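Local coordinates for protein endoglucanase, family GH5 (Zobellia galactanivorans, PDB 6GL2) that hydrolyses hemicellulose, with mixed-linked glucan a probable substrate, as a family 5 glycoside hydrolase, at residues A13-V18 against N268-M273; L19-G24 against G302-W307; M50-A55 against L96-Y101; M57-L62 against E330-I335; A254-I259 against R296-R301. All blocks are in the same frame, centred on the assembly; numbering follows the deposited sequence.

Contact 1. Residues A13-V18 against N268-M273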
# COMPACT_ATOMS: atom_id res chain seq x y z
N ALA A 13 11.42 -13.13 10.45
CA ALA A 13 10.28 -13.75 9.79
C ALA A 13 9.27 -12.62 9.49
O ALA A 13 9.07 -11.70 10.29
CB ALA A 13 9.62 -14.80 10.73
N PRO A 14 8.55 -12.78 8.38
CA PRO A 14 7.48 -11.78 8.09
C PRO A 14 6.47 -11.48 9.17
O PRO A 14 6.15 -10.33 9.42
CB PRO A 14 6.83 -12.33 6.85
CG PRO A 14 7.88 -13.07 6.15
CD PRO A 14 8.69 -13.71 7.29
N LYS A 15 6.01 -12.46 9.97
CA LYS A 15 4.98 -12.11 10.92
C LYS A 15 5.53 -11.19 12.03
O LYS A 15 4.83 -10.26 12.51
CB LYS A 15 4.30 -13.33 11.51
CG LYS A 15 3.43 -14.04 10.46
CD LYS A 15 2.61 -15.18 11.02
CE LYS A 15 1.74 -15.84 9.93
NZ LYS A 15 1.15 -17.11 10.51
N GLU A 16 6.90 -11.41 12.50
CA GLU A 16 7.46 -10.51 13.46
C GLU A 16 7.77 -9.13 12.83
O GLU A 16 7.70 -8.13 13.53
CB GLU A 16 8.68 -11.14 14.11
CG GLU A 16 9.25 -10.33 15.23
CD GLU A 16 8.26 -9.94 16.35
OE1 GLU A 16 7.49 -10.80 16.90
OE2 GLU A 16 8.24 -8.73 16.68
N PHE A 17 8.25 -9.16 11.60
CA PHE A 17 8.47 -7.89 10.86
C PHE A 17 7.18 -7.06 10.80
O PHE A 17 7.25 -5.84 11.11
CB PHE A 17 8.98 -8.29 9.54
CG PHE A 17 9.42 -7.12 8.67
CD1 PHE A 17 8.49 -6.41 7.86
CD2 PHE A 17 10.76 -6.75 8.58
CE1 PHE A 17 8.92 -5.37 7.07
CE2 PHE A 17 11.19 -5.71 7.78
CZ PHE A 17 10.25 -5.04 7.00
N VAL A 18 6.05 -7.64 10.52
CA VAL A 18 4.84 -6.90 10.41
C VAL A 18 4.39 -6.34 11.73
O VAL A 18 3.85 -5.29 11.85
CB VAL A 18 3.74 -7.72 9.65
CG1 VAL A 18 2.35 -7.14 9.80
CG2 VAL A 18 4.14 -7.85 8.19
N ASN A 268 0.21 -19.32 6.25
CA ASN A 268 1.36 -18.90 7.06
C ASN A 268 2.09 -17.67 6.52
O ASN A 268 3.31 -17.71 6.31
CB ASN A 268 2.35 -20.09 7.24
CG ASN A 268 3.43 -19.76 8.28
OD1 ASN A 268 4.56 -20.31 8.23
ND2 ASN A 268 3.14 -18.82 9.20
N ARG A 269 1.25 -16.68 6.20
CA ARG A 269 1.76 -15.41 5.68
C ARG A 269 1.34 -14.28 6.58
O ARG A 269 0.26 -14.26 7.13
CB ARG A 269 1.22 -15.14 4.32
CG ARG A 269 1.64 -16.08 3.25
CD ARG A 269 3.05 -15.75 2.78
NE ARG A 269 3.64 -16.77 1.94
CZ ARG A 269 4.90 -16.77 1.58
NH1 ARG A 269 5.68 -15.71 1.81
NH2 ARG A 269 5.34 -17.79 0.87
N ALA A 270 2.13 -13.20 6.61
CA ALA A 270 1.77 -11.98 7.32
C ALA A 270 1.06 -11.03 6.32
O ALA A 270 1.24 -11.19 5.13
CB ALA A 270 3.06 -11.32 7.86
N VAL A 271 0.25 -10.17 6.88
CA VAL A 271 -0.60 -9.26 6.14
C VAL A 271 -0.38 -7.84 6.58
O VAL A 271 -0.45 -7.46 7.75
CB VAL A 271 -2.08 -9.64 6.31
CG1 VAL A 271 -2.99 -8.74 5.43
CG2 VAL A 271 -2.29 -11.13 5.89
N VAL A 272 -0.26 -6.97 5.52
CA VAL A 272 -0.30 -5.46 5.72
C VAL A 272 -1.54 -4.94 5.02
O VAL A 272 -1.75 -5.19 3.84
CB VAL A 272 0.97 -4.86 5.16
CG1 VAL A 272 0.85 -3.34 5.22
CG2 VAL A 272 2.19 -5.24 5.95
N MET A 273 -2.40 -4.32 5.81
CA MET A 273 -3.57 -3.63 5.32
C MET A 273 -3.12 -2.25 4.86
O MET A 273 -3.12 -1.30 5.59
CB MET A 273 -4.63 -3.47 6.39
CG MET A 273 -5.94 -2.98 5.84
SD MET A 273 -6.85 -4.16 4.87
CE MET A 273 -7.48 -5.25 6.11
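Lys15 lies over Ala270 and Arg269 with the length of its side chain. Its CB points along the side of the interface and contact starts at CG, which, anti to the carbonyl carbon (chi1 -70°), leads the chain toward the residues before the strand. CG rests on Ala270 CB at 3.8 Å. Beyond it the chain is extended: CD carries it on, and Lys15 CE stops 3.5 Å from the backbone oxygen Arg269 O. At the tip, in one of its two conformers, NZ lies 3.9 Å from Asn268 CA and is hydrogen-bonded to the backbone oxygen of Ile264, in the last turns of helix 246-266. The methylene part of the lysine thus packs while its charge goes to a main-chain acceptor. The fold is a TIM barrel, and here helix 14-20 lies at the N-terminal end of its strands, where strand 271-276 begins. Ala270 CB is the centre of this packing. Pro14 O stands 3.6 Å from it and also accepts the helical bond from Val18 N, while Pro14 CB is at 4.0 Å. Val18 comes from one turn further on. Its CG2 branch reaches both Ala270 CB, at 3.6 Å, and Val272 CG2, at 4.0 Å, the two valine side chains meeting at a slant; CG1, anti to the backbone N, turns instead to Val271 O at 3.5 Å. Ile223 of the neighbouring strand touches both Val18 and Val272.

Contact 2. Residues L19-G24 against G302-W307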
# COMPACT_ATOMS: atom_id res chain seq x y z
N LEU A 19 4.58 -7.15 12.83
CA LEU A 19 4.36 -6.56 14.16
C LEU A 19 5.23 -5.32 14.38
O LEU A 19 4.75 -4.29 14.92
CB LEU A 19 4.59 -7.56 15.30
CG LEU A 19 3.62 -8.75 15.28
CD1 LEU A 19 4.02 -9.66 16.43
CD2 LEU A 19 2.21 -8.33 15.49
N ASP A 20 6.51 -5.44 14.02
CA ASP A 20 7.44 -4.29 14.21
C ASP A 20 7.07 -3.04 13.38
O ASP A 20 7.33 -1.95 13.82
CB ASP A 20 8.83 -4.71 13.80
CG ASP A 20 9.49 -5.71 14.75
OD1 ASP A 20 8.90 -6.04 15.80
OD2 ASP A 20 10.58 -6.20 14.34
N MET A 21 6.32 -3.26 12.31
CA MET A 21 5.86 -2.14 11.45
C MET A 21 4.83 -1.25 12.24
O MET A 21 4.56 -0.14 11.76
CB MET A 21 5.27 -2.65 10.16
CG MET A 21 6.28 -3.19 9.21
SD MET A 21 5.53 -3.96 7.75
CE MET A 21 4.83 -2.54 6.90
N GLY A 22 4.19 -1.74 13.33
CA GLY A 22 3.33 -0.91 14.06
C GLY A 22 2.10 -0.49 13.22
O GLY A 22 1.50 -1.31 12.52
N ALA A 23 1.75 0.80 13.32
CA ALA A 23 0.69 1.38 12.54
C ALA A 23 1.31 2.27 11.48
O ALA A 23 2.38 2.88 11.70
CB ALA A 23 -0.24 2.20 13.40
N GLY A 24 0.63 2.41 10.35
CA GLY A 24 1.14 3.24 9.26
C GLY A 24 0.22 4.27 8.79
O GLY A 24 -0.98 4.33 9.08
N GLY A 302 -2.47 -9.12 14.40
CA GLY A 302 -1.10 -9.06 13.91
C GLY A 302 -1.00 -8.47 12.50
O GLY A 302 0.02 -8.68 11.85
N ILE A 303 -2.06 -7.85 12.07
CA ILE A 303 -2.14 -7.18 10.74
C ILE A 303 -1.73 -5.73 10.95
O ILE A 303 -2.21 -5.07 11.82
CB ILE A 303 -3.55 -7.21 10.19
CG1 ILE A 303 -4.05 -8.67 9.98
CG2 ILE A 303 -3.76 -6.34 8.90
CD1 ILE A 303 -5.52 -8.87 9.65
N CYS A 304 -0.81 -5.24 10.09
CA CYS A 304 -0.38 -3.81 10.18
C CYS A 304 -1.39 -2.92 9.45
O CYS A 304 -1.60 -3.11 8.24
CB CYS A 304 0.94 -3.63 9.45
SG CYS A 304 1.46 -1.93 9.23
N PRO A 305 -2.08 -2.02 10.14
CA PRO A 305 -3.03 -1.12 9.49
C PRO A 305 -2.33 0.16 9.01
O PRO A 305 -1.69 0.87 9.83
CB PRO A 305 -4.01 -0.77 10.68
CG PRO A 305 -3.14 -0.90 11.91
CD PRO A 305 -1.98 -1.78 11.59
N ILE A 306 -2.63 0.59 7.79
CA ILE A 306 -2.04 1.82 7.18
C ILE A 306 -3.17 2.68 6.66
O ILE A 306 -3.75 2.40 5.62
CB ILE A 306 -0.98 1.47 6.12
CG1 ILE A 306 0.03 0.43 6.59
CG2 ILE A 306 -0.34 2.77 5.69
CD1 ILE A 306 1.19 0.20 5.65
N TRP A 307 -3.48 3.74 7.42
CA TRP A 307 -4.54 4.64 7.05
C TRP A 307 -4.26 5.38 5.75
O TRP A 307 -3.10 5.85 5.51
CB TRP A 307 -4.71 5.70 8.16
CG TRP A 307 -5.72 6.77 7.90
CD1 TRP A 307 -5.55 7.97 7.20
CD2 TRP A 307 -7.11 6.80 8.31
NE1 TRP A 307 -6.71 8.68 7.17
CE2 TRP A 307 -7.69 8.00 7.76
CE3 TRP A 307 -7.94 5.90 9.01
CZ2 TRP A 307 -8.99 8.36 8.01
CZ3 TRP A 307 -9.25 6.29 9.24
CH2 TRP A 307 -9.75 7.47 8.75
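Met21 meets the sulfur of Cys304 with both ends of its side chain, CB and CE. Its CB is 4.0 Å from Cys304 SG, and the bend at the end of the chain (chi3 68°) brings CE back to 4.1 Å from the same atom. The cysteine meets it by holding SG anti to its backbone N (chi1 170°), which also places SG 3.3 Å from Gly22 O. That carbonyl oxygen has Pro305 CD on it as well, at 3.6 Å, and Ala23 follows beside the proline ring. Near the start of the two segments, Leu19 extends CD2 to Gly302 CA, 3.7 Å away; Gly302, with positive phi, ends helix 284-301 in a Schellman motif. The two segments are where the eight-stranded parallel barrel closes, strand 24-26 pairing with strand 304-307. Gly24 bridges Ile306 from both of its backbone polar atoms: Gly24 N gives Pro305 O a nearly straight bond of 2.8 Å (170° at the hydrogen), and Trp307 N returns one of 3.1 Å to Gly24 O, approaching from above the carbonyl plane. Ile306 lies over the glycine, its CG2 3.5 Å from Gly24 C and its CG1 above Gly24 CA, so a beta carbon at Gly24 would run into CG1. Both Ile306 and Met21 also touch Ile103 and Val272 in the barrel interior. Trp307 leads its indole away from Gly24 and bonds through NE1 to the backbone oxygen of Phe316.

Contact 3. Residues M50-A55 against L96-Y101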
# COMPACT_ATOMS: atom_id res chain seq x y z
N MET A 50 7.04 17.66 7.43
CA MET A 50 5.82 16.91 7.38
C MET A 50 5.98 15.52 7.94
O MET A 50 5.20 15.10 8.78
CB MET A 50 5.25 16.84 5.96
CG MET A 50 4.86 18.18 5.40
SD MET A 50 4.54 18.04 3.59
CE MET A 50 4.58 19.78 3.06
N ILE A 51 6.92 14.81 7.37
CA ILE A 51 7.15 13.45 7.86
C ILE A 51 7.49 13.36 9.32
O ILE A 51 7.05 12.45 10.05
CB ILE A 51 8.19 12.76 6.97
CG1 ILE A 51 7.79 12.77 5.49
CG2 ILE A 51 8.42 11.33 7.50
CD1 ILE A 51 6.38 12.27 5.20
N ASP A 52 8.22 14.35 9.85
CA ASP A 52 8.52 14.41 11.25
C ASP A 52 7.25 14.39 12.11
O ASP A 52 7.23 13.69 13.13
CB ASP A 52 9.24 15.76 11.61
CG ASP A 52 10.66 15.81 11.11
OD1 ASP A 52 11.30 14.83 10.70
OD2 ASP A 52 11.18 16.98 11.08
N GLU A 53 6.20 15.08 11.68
CA GLU A 53 4.98 15.08 12.45
C GLU A 53 4.30 13.70 12.43
O GLU A 53 3.66 13.27 13.42
CB GLU A 53 3.99 16.07 11.94
CG GLU A 53 4.48 17.50 12.14
CD GLU A 53 4.87 17.81 13.58
OE1 GLU A 53 4.11 17.42 14.50
OE2 GLU A 53 5.92 18.45 13.81
N ILE A 54 4.37 13.00 11.32
CA ILE A 54 3.81 11.62 11.20
C ILE A 54 4.49 10.76 12.23
O ILE A 54 3.85 9.95 12.96
CB ILE A 54 3.97 11.08 9.78
CG1 ILE A 54 3.35 12.07 8.74
CG2 ILE A 54 3.30 9.70 9.65
CD1 ILE A 54 1.92 12.43 8.94
N ALA A 55 5.84 10.78 12.31
CA ALA A 55 6.57 9.99 13.27
C ALA A 55 6.31 10.47 14.67
O ALA A 55 6.19 9.57 15.59
CB ALA A 55 8.07 10.09 12.96
N LEU A 96 12.96 7.22 6.96
CA LEU A 96 13.99 6.38 7.56
C LEU A 96 14.75 7.07 8.63
O LEU A 96 15.07 6.46 9.69
CB LEU A 96 14.99 5.82 6.49
CG LEU A 96 14.35 4.87 5.47
CD1 LEU A 96 15.29 4.71 4.23
CD2 LEU A 96 13.94 3.49 6.07
N GLU A 97 15.04 8.34 8.48
CA GLU A 97 15.71 9.21 9.51
C GLU A 97 14.92 9.37 10.77
O GLU A 97 15.46 9.71 11.83
CB GLU A 97 15.97 10.60 8.93
CG GLU A 97 17.09 10.60 7.90
CD GLU A 97 17.08 11.73 6.92
OE1 GLU A 97 16.32 12.69 7.11
OE2 GLU A 97 17.88 11.55 5.96
N ASN A 98 13.59 9.15 10.71
CA ASN A 98 12.66 9.17 11.78
C ASN A 98 12.47 7.78 12.38
O ASN A 98 11.52 7.58 13.13
CB ASN A 98 11.33 9.79 11.34
CG ASN A 98 11.30 11.28 11.45
OD1 ASN A 98 11.24 11.86 12.57
ND2 ASN A 98 11.33 11.99 10.34
N GLU A 99 13.31 6.84 11.97
CA GLU A 99 13.25 5.50 12.50
C GLU A 99 12.03 4.71 12.00
O GLU A 99 11.63 3.74 12.65
CB GLU A 99 13.41 5.45 14.04
CG GLU A 99 14.70 6.15 14.49
CD GLU A 99 15.90 5.52 13.81
OE1 GLU A 99 16.21 4.36 14.14
OE2 GLU A 99 16.52 6.13 12.93
N MET A 100 11.39 5.15 10.93
CA MET A 100 10.21 4.49 10.37
C MET A 100 10.59 3.46 9.32
O MET A 100 11.64 3.51 8.70
CB MET A 100 9.29 5.53 9.73
CG MET A 100 8.82 6.61 10.69
SD MET A 100 7.91 7.91 9.83
CE MET A 100 6.29 7.10 9.72
N TYR A 101 9.66 2.54 9.13
CA TYR A 101 9.63 1.69 7.96
C TYR A 101 9.08 2.55 6.78
O TYR A 101 8.25 3.43 7.05
CB TYR A 101 8.70 0.48 8.15
CG TYR A 101 9.27 -0.55 9.13
CD1 TYR A 101 9.09 -0.41 10.47
CD2 TYR A 101 10.02 -1.56 8.67
CE1 TYR A 101 9.69 -1.32 11.40
CE2 TYR A 101 10.59 -2.54 9.56
CZ TYR A 101 10.44 -2.33 10.87
OH TYR A 101 11.03 -3.23 11.76
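A Schellman motif, with Glu99 at positive phi as its C-prime residue, ends helix 82-96 and sets Asn98 and Met100 against helix 48-57, a neighbour in the outer layer of the TIM barrel. The polar link is Asn98 ND2 to Asp52 OD1, 2.9 Å long and nearly straight at 172°. The oxygen lies in the amide plane and accepts through its anti lone pair, although carboxylate and amide planes are turned 68° apart. ND2 also bonds Phe94 O in the helix behind it, and Asp52 OD1 has a salt bridge to Lys48, so both ends are held from two directions. With an alanine in place of Asn98, Asp52 OD1 would probably be left without its tie to the turn, and Phe94 O without this side-chain donor. Ala55 CB packs on Asn98 CB at 3.7 Å and also touches the amide; Met100 adds the rest of the apolar contact. The bent end of that methionine divides its contacts, SD touching Ala55 CB at 3.8 Å and Ile51 CG2 at 4.2 Å, while CE meets Ile54 CG2 at 4.0 Å.

Contact 4. Residues M57-L62 against E330-I335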
# COMPACT_ATOMS: atom_id res chain seq x y z
N MET A 57 3.68 11.59 16.00
CA MET A 57 2.32 11.12 16.37
C MET A 57 2.36 9.65 16.72
O MET A 57 1.45 9.19 17.43
CB MET A 57 1.34 11.50 15.23
CG MET A 57 -0.04 10.92 15.38
SD MET A 57 -0.92 11.42 16.88
CE MET A 57 -1.47 13.07 16.41
N GLY A 58 3.36 8.93 16.28
CA GLY A 58 3.53 7.54 16.67
C GLY A 58 3.36 6.48 15.58
O GLY A 58 3.42 5.31 15.87
N PHE A 59 3.12 6.97 14.35
CA PHE A 59 3.16 6.04 13.23
C PHE A 59 4.56 5.47 13.06
O PHE A 59 5.51 6.26 13.03
CB PHE A 59 2.70 6.75 11.93
CG PHE A 59 1.23 7.15 11.90
CD1 PHE A 59 0.29 6.11 11.71
CD2 PHE A 59 0.76 8.39 12.25
CE1 PHE A 59 -1.06 6.41 11.70
CE2 PHE A 59 -0.57 8.71 12.19
CZ PHE A 59 -1.48 7.67 12.01
N LYS A 60 4.66 4.19 12.87
CA LYS A 60 5.92 3.53 12.70
C LYS A 60 6.30 3.24 11.22
O LYS A 60 7.43 3.02 10.89
CB LYS A 60 5.98 2.25 13.59
CG LYS A 60 7.30 1.58 13.54
CD LYS A 60 8.46 2.41 14.10
CE LYS A 60 9.81 1.66 14.28
NZ LYS A 60 10.82 2.46 14.97
N THR A 61 5.26 3.29 10.38
CA THR A 61 5.40 2.96 8.94
C THR A 61 4.84 4.09 8.10
O THR A 61 3.76 4.61 8.38
CB THR A 61 4.74 1.67 8.53
OG1 THR A 61 5.37 0.59 9.24
CG2 THR A 61 4.79 1.32 7.06
N LEU A 62 5.63 4.59 7.14
CA LEU A 62 5.21 5.43 6.07
C LEU A 62 5.00 4.62 4.82
O LEU A 62 5.91 3.95 4.33
CB LEU A 62 6.23 6.52 5.76
CG LEU A 62 5.84 7.51 4.64
CD1 LEU A 62 4.72 8.40 5.07
CD2 LEU A 62 7.05 8.28 4.13
N GLU A 330 -7.47 12.92 16.89
CA GLU A 330 -7.99 11.78 17.63
C GLU A 330 -8.09 10.52 16.78
O GLU A 330 -7.91 9.45 17.27
CB GLU A 330 -9.35 12.10 18.25
CG GLU A 330 -9.30 13.26 19.22
CD GLU A 330 -8.07 13.21 20.10
OE1 GLU A 330 -7.97 12.26 20.93
OE2 GLU A 330 -7.17 14.10 19.95
N ILE A 331 -8.32 10.66 15.46
CA ILE A 331 -8.24 9.51 14.54
C ILE A 331 -6.84 8.95 14.58
O ILE A 331 -6.65 7.75 14.65
CB ILE A 331 -8.74 9.83 13.11
CG1 ILE A 331 -10.25 10.17 13.11
CG2 ILE A 331 -8.43 8.68 12.13
CD1 ILE A 331 -10.83 10.64 11.79
N ALA A 332 -5.86 9.86 14.40
CA ALA A 332 -4.47 9.40 14.40
C ALA A 332 -4.11 8.64 15.69
O ALA A 332 -3.51 7.58 15.67
CB ALA A 332 -3.49 10.54 14.13
N GLU A 333 -4.53 9.27 16.78
CA GLU A 333 -4.20 8.67 18.09
C GLU A 333 -4.89 7.34 18.26
O GLU A 333 -4.29 6.43 18.83
CB GLU A 333 -4.57 9.66 19.21
CG GLU A 333 -3.56 10.79 19.32
CD GLU A 333 -4.12 12.07 19.90
OE1 GLU A 333 -5.20 12.00 20.52
OE2 GLU A 333 -3.49 13.13 19.78
N ALA A 334 -6.09 7.19 17.74
CA ALA A 334 -6.83 5.93 17.84
C ALA A 334 -6.18 4.85 17.05
O ALA A 334 -6.23 3.66 17.45
CB ALA A 334 -8.22 6.14 17.27
N ILE A 335 -5.51 5.18 15.95
CA ILE A 335 -4.81 4.22 15.15
C ILE A 335 -3.47 3.75 15.74
O ILE A 335 -3.10 2.56 15.66
CB ILE A 335 -4.61 4.74 13.73
CG1 ILE A 335 -5.92 5.02 13.05
CG2 ILE A 335 -3.80 3.73 12.87
CD1 ILE A 335 -5.71 5.99 11.93
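Met57 and Phe59 both touch Ala332, whose CB is turned toward them from helix 329-336. Met57 CG lies 3.7 Å from Ala332 CB. The bend of the methionine at chi2 (60°) brings SD to Glu333 CG at 3.6 Å, in one of two conformers of the glutamate, the two side chains crossing at about a right angle; the bend at chi3 turns CE back to Ala332 CB. Phe59 straddles one turn with its ring: CE2 is 4.0 Å from Ala332 CB, and CE1 is equally far from Ile335 CG2. In the TIM barrel this joins the turn between helix 48-57 and strand 61-64 to the last helix of the chain, 329-336, which lies on the outside of the strands. A serine in place of Met57 would probably open a gap beside Ala332 CB, which would lose its contacts with CG, SD and CE. What sets these groups in place is, first, Gly58, between Met57 and Phe59 in sequence: its positive phi closes helix 48-57 in a Schellman motif. Further out, Trp326 touches Met57, Phe59 and Ala332 alike, and Trp25 meets the Phe59 ring with planes about 50° apart, while Ile335 also touches Ala23.

Contact 5. Residues A254-I259 against R296-R301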
# COMPACT_ATOMS: atom_id res chain seq x y z
N ALA A 254 -15.77 -10.11 10.83
CA ALA A 254 -15.88 -11.23 9.92
C ALA A 254 -14.97 -11.01 8.72
O ALA A 254 -14.35 -11.91 8.21
CB ALA A 254 -17.31 -11.41 9.43
N GLU A 255 -14.92 -9.77 8.21
CA GLU A 255 -13.98 -9.38 7.12
C GLU A 255 -12.55 -9.66 7.51
O GLU A 255 -11.79 -10.31 6.77
CB GLU A 255 -14.24 -7.89 6.78
CG GLU A 255 -13.21 -7.20 5.89
CD GLU A 255 -13.27 -7.64 4.48
OE1 GLU A 255 -12.38 -7.17 3.67
OE2 GLU A 255 -14.12 -8.52 4.05
N LEU A 256 -12.16 -9.14 8.66
CA LEU A 256 -10.79 -9.28 9.12
C LEU A 256 -10.43 -10.76 9.38
O LEU A 256 -9.31 -11.23 9.19
CB LEU A 256 -10.45 -8.38 10.30
CG LEU A 256 -10.55 -6.88 9.94
CD1 LEU A 256 -10.30 -6.01 11.21
CD2 LEU A 256 -9.60 -6.42 8.83
N ASP A 257 -11.43 -11.53 9.89
CA ASP A 257 -11.24 -12.98 10.17
C ASP A 257 -11.09 -13.82 8.88
O ASP A 257 -10.34 -14.74 8.84
CB ASP A 257 -12.38 -13.55 11.06
CG ASP A 257 -12.39 -13.01 12.42
OD1 ASP A 257 -11.38 -12.54 12.97
OD2 ASP A 257 -13.42 -13.28 13.14
N LYS A 258 -11.78 -13.40 7.80
CA LYS A 258 -11.60 -13.98 6.49
C LYS A 258 -10.14 -13.87 6.00
O LYS A 258 -9.50 -14.77 5.52
CB LYS A 258 -12.58 -13.36 5.49
CG LYS A 258 -12.45 -13.60 4.04
CD LYS A 258 -13.56 -12.82 3.29
CE LYS A 258 -13.23 -11.34 2.87
NZ LYS A 258 -14.13 -10.42 2.00
N ILE A 259 -9.62 -12.64 6.15
CA ILE A 259 -8.23 -12.33 5.75
C ILE A 259 -7.25 -13.13 6.63
O ILE A 259 -6.31 -13.77 6.17
CB ILE A 259 -8.01 -10.81 5.91
CG1 ILE A 259 -8.93 -10.04 4.95
CG2 ILE A 259 -6.51 -10.46 5.85
CD1 ILE A 259 -8.97 -8.56 5.26
N ARG A 296 -7.71 -1.53 16.27
CA ARG A 296 -7.61 -2.50 17.38
C ARG A 296 -7.78 -3.92 16.80
O ARG A 296 -7.04 -4.81 17.13
CB ARG A 296 -8.65 -2.20 18.47
CG ARG A 296 -8.91 -3.30 19.52
CD ARG A 296 -10.05 -2.93 20.51
NE ARG A 296 -10.09 -3.90 21.62
CZ ARG A 296 -9.52 -3.71 22.81
NH1 ARG A 296 -9.02 -2.55 23.15
NH2 ARG A 296 -9.56 -4.69 23.71
N ALA A 297 -8.75 -4.10 15.90
CA ALA A 297 -9.06 -5.42 15.34
C ALA A 297 -7.88 -5.95 14.52
O ALA A 297 -7.48 -7.09 14.55
CB ALA A 297 -10.33 -5.42 14.57
N CYS A 298 -7.22 -5.01 13.79
CA CYS A 298 -6.03 -5.38 13.07
C CYS A 298 -4.90 -5.72 14.02
O CYS A 298 -4.22 -6.74 13.84
CB CYS A 298 -5.57 -4.20 12.12
SG CYS A 298 -6.60 -4.03 10.65
N ALA A 299 -4.66 -4.87 15.02
CA ALA A 299 -3.57 -5.10 15.96
C ALA A 299 -3.74 -6.46 16.69
O ALA A 299 -2.76 -7.20 16.78
CB ALA A 299 -3.48 -3.97 16.95
N GLU A 300 -4.95 -6.82 17.05
CA GLU A 300 -5.22 -8.11 17.72
C GLU A 300 -4.92 -9.29 16.85
O GLU A 300 -4.59 -10.37 17.35
CB GLU A 300 -6.66 -8.14 18.23
CG GLU A 300 -6.78 -7.10 19.34
CD GLU A 300 -8.03 -7.07 20.15
OE1 GLU A 300 -9.06 -7.62 19.72
OE2 GLU A 300 -7.91 -6.44 21.24
N ARG A 301 -5.00 -9.15 15.54
CA ARG A 301 -4.71 -10.15 14.56
C ARG A 301 -3.28 -10.12 14.02
O ARG A 301 -2.93 -10.99 13.22
CB ARG A 301 -5.73 -10.08 13.46
CG ARG A 301 -7.12 -10.52 13.92
CD ARG A 301 -8.25 -10.01 13.03
NE ARG A 301 -9.53 -10.48 13.55
CZ ARG A 301 -10.05 -10.05 14.65
NH1 ARG A 301 -9.59 -9.01 15.32
NH2 ARG A 301 -11.16 -10.68 15.11
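Charge joins Asp257 to Arg301, which grips the aspartate side-on with two nitrogens, NE and NH2, both bonded to the single oxygen Asp257 OD1. The two bonds are 2.8 Å each and clearly bent; NE comes nearly along the C-O direction and NH2 on the syn side, somewhat out of the carboxylate plane. OD1 lies in the guanidinium plane, and the two flat groups are turned 25° from each other. The same oxygen also pairs with Arg260, so two arginines share one carboxylate atom, which would be expected to favour its charged form. The third guanidinium nitrogen is used within its own helix: Arg301 NH1 donates to Ala297 O, one turn back, at 3.0 Å and 164°. Bonded at edges facing both helices, the guanidinium is fixed in rotation. The helices, 246-266 and 284-301, are neighbours in the outer layer of the TIM barrel and run in nearly the same sense, their local axes 10.6 Å apart and inclined by 27°. Apolar contact comes chiefly from Leu256. Its CD1 presses on Ala297 CB at 3.4 Å, tighter than usual for two carbons, and reaches Cys298 SG at 4.2 Å. Leu256 CB lies against Arg301 CD, 3.9 Å away, packing against the aliphatic part of the arginine. Inward, Leu256 also touches Met273 on strand 271-276, and Leu253 touches both Ala297 and Arg301.

All five contacts belong to one TIM barrel. Contacts 1 and 2 share helix 14-20 and end on adjacent strands, 271-276 and 304-307; their centres are 10 Å apart, and main-chain bonds between Met273 and both Cys304 and Ile306 tie them. Contact 2 closes the barrel, and contact 4, its centre also 10 Å away, continues round through the bond from Lys60 N to Ala23 O. Centre to centre, contact 3 is 11 Å from contact 4, where Lys60 NZ binds Glu99 O, and 26 Å from contact 5. Contacts 1, 2 and 4 span about 250 to 280 residues, joining the barrel's N-terminal part to its C-terminal part; contact 5 joins successive outer helices, contact 3 a helix to the turn ending the next.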